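Long-range contacts in nitrogenase iron-molybdenum cofactor biosynthesis protein NifB (Methanothermobacter thermautotrophicus, PDB 7JMA), which probably builds the [8Fe-9S-C] precursor of the nitrogenase iron-molybdenum cofactor by radical SAM-dependent carbide insertion and coupling of two [4Fe-4S] clusters: residues A[221-225]-A[246-250]; A[154-159]-A[169-173]. All coordinates share one frame; numbering follows the deposited sequence.

Interaction 1 of 2, residues A[221-225]-A[246-250]; sequences MNIIP and VRNEV
I223 and R247 run past one another in opposite directions where the last strand of the partial radical SAM barrel, an outermost strand of the six-stranded parallel sheet, meets helix 240-251. The local axes of 221-225 and 246-250 approach to 9.5 Å at 164°, nearly antiparallel, as expected for a helix that follows a barrel strand and returns beside it. Because the two side chains slide past each other, the aliphatic part of R247 lies against the isoleucine, with CG of R247 3.8 Å from CG1 of I223. Its chain stays extended from CG to NE, which carries the guanidinium on to the strand backbone. There NH2 of R247 donates to the carbonyl O of I223 at 2.9 Å; the oxygen sits at the guanidinium edge, 17° out of its plane. The other terminal nitrogen, NH1, forms a salt bridge with E244, so the group is held from its own helix as well. The two methyl ends of I223 go to different valines: the I223 side chain lies slantwise to V246, its CG2 4.0 Å from CG2 of V246, whereas CD1 faces CG2 of V250 tip to tip at 4.1 Å. M221 crosses V250 at about a right angle, bringing both SD and CE near CG1 of the valine. I206 and A210 of helix 206-216, together with L197 of the neighbouring strand, continue this apolar packing. On the polar flank, one water joins strand and helix: it is hydrogen-bonded to OD1 of N222, accepts from the backbone N of I223 and, more weakly, from NE of R247 at 3.1 Å.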
loop_
_atom_site.group_PDB
_atom_site.type_symbol
_atom_site.label_atom_id
_atom_site.label_comp_id
_atom_site.label_asym_id
_atom_site.label_seq_id
_atom_site.Cartn_x
_atom_site.Cartn_y
_atom_site.Cartn_z
ATOM N N MET A 221 7.712 -8.695 -1.471
ATOM C CA MET A 221 6.322 -8.855 -1.867
ATOM C C MET A 221 5.582 -9.644 -0.806
ATOM O O MET A 221 6.116 -10.601 -0.243
ATOM C CB MET A 221 6.205 -9.553 -3.206
ATOM C CG MET A 221 4.945 -9.183 -3.923
ATOM S SD MET A 221 5.161 -9.314 -5.693
ATOM C CE MET A 221 3.709 -10.284 -6.056
ATOM N N ASN A 222 4.344 -9.250 -0.552
ATOM C CA ASN A 222 3.476 -9.943 0.390
ATOM C C ASN A 222 2.246 -10.363 -0.395
ATOM O O ASN A 222 1.479 -9.504 -0.845
ATOM C CB ASN A 222 3.113 -9.036 1.567
ATOM C CG ASN A 222 2.343 -9.761 2.656
ATOM O OD1 ASN A 222 2.299 -10.992 2.699
ATOM N ND2 ASN A 222 1.730 -8.995 3.546
ATOM N N ILE A 223 2.077 -11.669 -0.586
ATOM C CA ILE A 223 0.898 -12.211 -1.254
ATOM C C ILE A 223 -0.198 -12.383 -0.213
ATOM O O ILE A 223 -0.019 -13.106 0.774
ATOM C CB ILE A 223 1.200 -13.547 -1.950
ATOM C CG1 ILE A 223 2.572 -13.520 -2.619
ATOM C CG2 ILE A 223 0.114 -13.868 -2.972
ATOM C CD1 ILE A 223 2.638 -12.596 -3.803
ATOM N N ILE A 224 -1.325 -11.730 -0.437
ATOM C CA ILE A 224 -2.463 -11.740 0.477
ATOM C C ILE A 224 -3.597 -12.494 -0.210
ATOM O O ILE A 224 -3.916 -12.186 -1.361
ATOM C CB ILE A 224 -2.911 -10.312 0.843
ATOM C CG1 ILE A 224 -1.754 -9.539 1.480
ATOM C CG2 ILE A 224 -4.124 -10.354 1.765
ATOM C CD1 ILE A 224 -1.051 -10.311 2.563
ATOM N N PRO A 225 -4.194 -13.492 0.432
ATOM C CA PRO A 225 -5.316 -14.187 -0.209
ATOM C C PRO A 225 -6.547 -13.298 -0.215
ATOM O O PRO A 225 -6.798 -12.555 0.735
ATOM C CB PRO A 225 -5.518 -15.423 0.674
ATOM C CG PRO A 225 -5.057 -14.984 2.024
ATOM C CD PRO A 225 -3.885 -14.053 1.761
ATOM N N VAL A 246 2.043 -19.923 -5.341
ATOM C CA VAL A 246 2.396 -18.624 -5.908
ATOM C C VAL A 246 3.497 -17.965 -5.087
ATOM O O VAL A 246 4.380 -17.301 -5.639
ATOM C CB VAL A 246 1.160 -17.711 -6.029
ATOM C CG1 VAL A 246 0.182 -18.244 -7.078
ATOM C CG2 VAL A 246 0.486 -17.511 -4.683
ATOM N N ARG A 247 3.472 -18.140 -3.761
ATOM C CA ARG A 247 4.550 -17.606 -2.934
ATOM C C ARG A 247 5.886 -18.213 -3.328
ATOM O O ARG A 247 6.894 -17.505 -3.421
ATOM C CB ARG A 247 4.268 -17.856 -1.451
ATOM C CG ARG A 247 3.477 -16.735 -0.784
ATOM C CD ARG A 247 3.116 -17.056 0.665
ATOM N NE ARG A 247 2.099 -16.128 1.170
ATOM C CZ ARG A 247 1.127 -16.454 2.017
ATOM N NH1 ARG A 247 1.024 -17.698 2.474
ATOM N NH2 ARG A 247 0.246 -15.532 2.404
ATOM N N ASN A 248 5.911 -19.527 -3.579
ATOM C CA ASN A 248 7.158 -20.189 -3.949
ATOM C C ASN A 248 7.653 -19.720 -5.310
ATOM O O ASN A 248 8.861 -19.559 -5.515
ATOM C CB ASN A 248 6.966 -21.705 -3.938
ATOM C CG ASN A 248 6.765 -22.250 -2.539
ATOM O OD1 ASN A 248 7.143 -21.613 -1.556
ATOM N ND2 ASN A 248 6.167 -23.434 -2.442
ATOM N N GLU A 249 6.737 -19.495 -6.254
ATOM C CA GLU A 249 7.139 -18.971 -7.554
ATOM C C GLU A 249 7.634 -17.534 -7.443
ATOM O O GLU A 249 8.646 -17.171 -8.049
ATOM C CB GLU A 249 5.974 -19.052 -8.537
ATOM C CG GLU A 249 6.146 -20.123 -9.607
ATOM C CD GLU A 249 5.394 -19.792 -10.883
ATOM O OE1 GLU A 249 4.184 -19.489 -10.799
ATOM O OE2 GLU A 249 6.013 -19.825 -11.970
ATOM N N VAL A 250 6.920 -16.697 -6.691
ATOM C CA VAL A 250 7.327 -15.302 -6.555
ATOM C C VAL A 250 8.689 -15.210 -5.886
ATOM O O VAL A 250 9.503 -14.344 -6.231
ATOM C CB VAL A 250 6.246 -14.509 -5.791
ATOM C CG1 VAL A 250 6.732 -13.099 -5.478
ATOM C CG2 VAL A 250 4.971 -14.456 -6.602
HETATM O O HOH W 1 3.343 -13.337 1.688
#

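Interaction 2 of 2, residues A[154-159]-A[169-173]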
loop_
_atom_site.group_PDB
_atom_site.type_symbol
_atom_site.label_atom_id
_atom_site.label_comp_id
_atom_site.label_asym_id
_atom_site.label_seq_id
_atom_site.Cartn_x
_atom_site.Cartn_y
_atom_site.Cartn_z
ATOM N N TYR A 154 -10.504 -2.565 -10.525
ATOM C CA TYR A 154 -10.788 -1.215 -10.067
ATOM C C TYR A 154 -11.968 -0.660 -10.844
ATOM O O TYR A 154 -12.012 -0.764 -12.075
ATOM C CB TYR A 154 -9.575 -0.312 -10.233
ATOM C CG TYR A 154 -8.387 -0.827 -9.470
ATOM C CD1 TYR A 154 -7.450 -1.628 -10.092
ATOM C CD2 TYR A 154 -8.219 -0.541 -8.112
ATOM C CE1 TYR A 154 -6.356 -2.123 -9.410
ATOM C CE2 TYR A 154 -7.110 -1.034 -7.410
ATOM C CZ TYR A 154 -6.190 -1.831 -8.071
ATOM O OH TYR A 154 -5.091 -2.341 -7.409
ATOM N N SER A 155 -12.912 -0.065 -10.128
ATOM C CA SER A 155 -14.059 0.493 -10.837
ATOM C C SER A 155 -13.844 1.958 -11.200
ATOM O O SER A 155 -14.197 2.371 -12.309
ATOM C CB SER A 155 -15.341 0.311 -10.021
ATOM O OG SER A 155 -15.225 0.912 -8.754
ATOM N N PHE A 156 -13.254 2.753 -10.310
ATOM C CA PHE A 156 -12.911 4.120 -10.676
ATOM C C PHE A 156 -11.763 4.619 -9.808
ATOM O O PHE A 156 -11.414 4.035 -8.775
ATOM C CB PHE A 156 -14.135 5.060 -10.591
ATOM C CG PHE A 156 -14.669 5.278 -9.196
ATOM C CD1 PHE A 156 -15.729 4.519 -8.728
ATOM C CD2 PHE A 156 -14.129 6.266 -8.364
ATOM C CE1 PHE A 156 -16.256 4.729 -7.457
ATOM C CE2 PHE A 156 -14.638 6.465 -7.088
ATOM C CZ PHE A 156 -15.710 5.693 -6.642
ATOM N N VAL A 157 -11.193 5.733 -10.247
ATOM C CA VAL A 157 -10.054 6.371 -9.612
ATOM C C VAL A 157 -10.283 7.870 -9.662
ATOM O O VAL A 157 -10.792 8.393 -10.659
ATOM C CB VAL A 157 -8.755 5.951 -10.333
ATOM C CG1 VAL A 157 -7.677 6.974 -10.182
ATOM C CG2 VAL A 157 -8.326 4.557 -9.848
ATOM N N VAL A 158 -9.973 8.559 -8.567
ATOM C CA VAL A 158 -10.122 10.007 -8.491
ATOM C C VAL A 158 -8.724 10.586 -8.391
ATOM O O VAL A 158 -8.014 10.334 -7.414
ATOM C CB VAL A 158 -10.976 10.436 -7.290
ATOM C CG1 VAL A 158 -11.170 11.959 -7.306
ATOM C CG2 VAL A 158 -12.318 9.710 -7.351
ATOM N N TYR A 159 -8.328 11.352 -9.404
ATOM C CA TYR A 159 -6.961 11.865 -9.474
ATOM C C TYR A 159 -7.014 13.280 -10.018
ATOM O O TYR A 159 -7.579 13.507 -11.091
ATOM C CB TYR A 159 -6.086 10.963 -10.352
ATOM C CG TYR A 159 -4.635 11.406 -10.406
ATOM C CD1 TYR A 159 -4.027 11.712 -11.617
ATOM C CD2 TYR A 159 -3.888 11.523 -9.251
ATOM C CE1 TYR A 159 -2.700 12.128 -11.672
ATOM C CE2 TYR A 159 -2.553 11.929 -9.291
ATOM C CZ TYR A 159 -1.973 12.241 -10.511
ATOM O OH TYR A 159 -0.658 12.661 -10.559
ATOM N N ALA A 169 -9.052 4.105 -15.663
ATOM C CA ALA A 169 -8.786 4.202 -14.228
ATOM C C ALA A 169 -7.575 3.354 -13.834
ATOM O O ALA A 169 -6.658 3.837 -13.157
ATOM C CB ALA A 169 -10.026 3.789 -13.427
ATOM N N PHE A 170 -7.553 2.083 -14.240
ATOM C CA PHE A 170 -6.413 1.243 -13.890
ATOM C C PHE A 170 -5.119 1.762 -14.506
ATOM O O PHE A 170 -4.048 1.693 -13.882
ATOM C CB PHE A 170 -6.628 -0.204 -14.325
ATOM C CG PHE A 170 -5.394 -1.034 -14.145
ATOM C CD1 PHE A 170 -5.012 -1.444 -12.877
ATOM C CD2 PHE A 170 -4.570 -1.329 -15.226
ATOM C CE1 PHE A 170 -3.842 -2.189 -12.693
ATOM C CE2 PHE A 170 -3.411 -2.065 -15.045
ATOM C CZ PHE A 170 -3.049 -2.493 -13.776
ATOM N N GLU A 171 -5.175 2.233 -15.752
ATOM C CA GLU A 171 -3.947 2.679 -16.399
ATOM C C GLU A 171 -3.335 3.864 -15.657
ATOM O O GLU A 171 -2.109 3.954 -15.514
ATOM C CB GLU A 171 -4.225 3.019 -17.860
ATOM C CG GLU A 171 -4.489 1.774 -18.701
ATOM C CD GLU A 171 -4.937 2.088 -20.112
ATOM O OE1 GLU A 171 -5.427 3.216 -20.356
ATOM O OE2 GLU A 171 -4.793 1.199 -20.980
ATOM N N VAL A 172 -4.181 4.768 -15.162
ATOM C CA VAL A 172 -3.709 5.897 -14.366
ATOM C C VAL A 172 -3.141 5.412 -13.034
ATOM O O VAL A 172 -2.031 5.801 -12.635
ATOM C CB VAL A 172 -4.857 6.906 -14.155
ATOM C CG1 VAL A 172 -4.450 7.984 -13.141
ATOM C CG2 VAL A 172 -5.278 7.530 -15.477
ATOM N N LEU A 173 -3.883 4.546 -12.329
ATOM C CA LEU A 173 -3.395 4.008 -11.061
ATOM C C LEU A 173 -2.083 3.262 -11.268
ATOM O O LEU A 173 -1.112 3.462 -10.526
ATOM C CB LEU A 173 -4.431 3.082 -10.438
ATOM C CG LEU A 173 -3.971 2.338 -9.187
ATOM C CD1 LEU A 173 -3.541 3.302 -8.056
ATOM C CD2 LEU A 173 -5.037 1.382 -8.702
#
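A169 places its CB against the strand backbone and side chains of 154-159, 4.0 Å from both CA of F156 and CB of V157. With just a methyl at this position, the local axes of 156-159 and 169-173 approach to 7.7 Å, crossing at 49°. Next, F170 sends its CG anti to the backbone N (chi1 172°), which sets the ring beside Y154; CD1 of Y154 meets the edge of the phenylalanine ring, 3.7 Å from CD1 of F170, the two side chains meeting at a slant. Three residues after A169, V172 uses CG1 to reach CD1 of Y159 at 4.0 Å. L173 closes the series. Its CD2 methyl lies over one face of the Y154 ring, 3.5 Å from the centroid and 17° off the normal, a CH-pi contact displaced toward the rim; meanwhile its CB packs on CG2 of V157. I40 of the adjoining strand touches Y154, V157 and L173, extending the apolar layer. The phenol oxygens find partners farther off, OH of Y154 with N143 and OH of Y159 with D125. An alanine in place of Y154 would remove the ring under the L173 methyl and beside F170, and would probably leave a gap there and N143 without its phenol partner. Y154 also touches C42, a ligand of [4Fe-4S] cluster #2 when that cluster is bound. Here a three-stranded antiparallel sheet, 40-42, 154-159 and 162-165, packs on helix 166-186 within the radical SAM domain, beside the cluster-binding segment.

Both contacts are largely buried strand-helix packings, but they share no secondary-structure element: their centres are 24 Å apart and their nearest atoms about 12 Å. Interaction 1 joins an outermost strand of the parallel sheet to the late helix 240-251, away from the annotated cluster sites; interaction 2 joins the middle strand of the small antiparallel sheet to helix 166-186, beside a cluster ligand. Their chemistry differs accordingly. At 221-225/246-250, apolar packing is supplemented by a direct hydrogen bond and a water bridge. At 154-159/169-173, no hydrogen bond spans the segments, and aromatic and aliphatic contacts bury more surface, 356 against 260 Å².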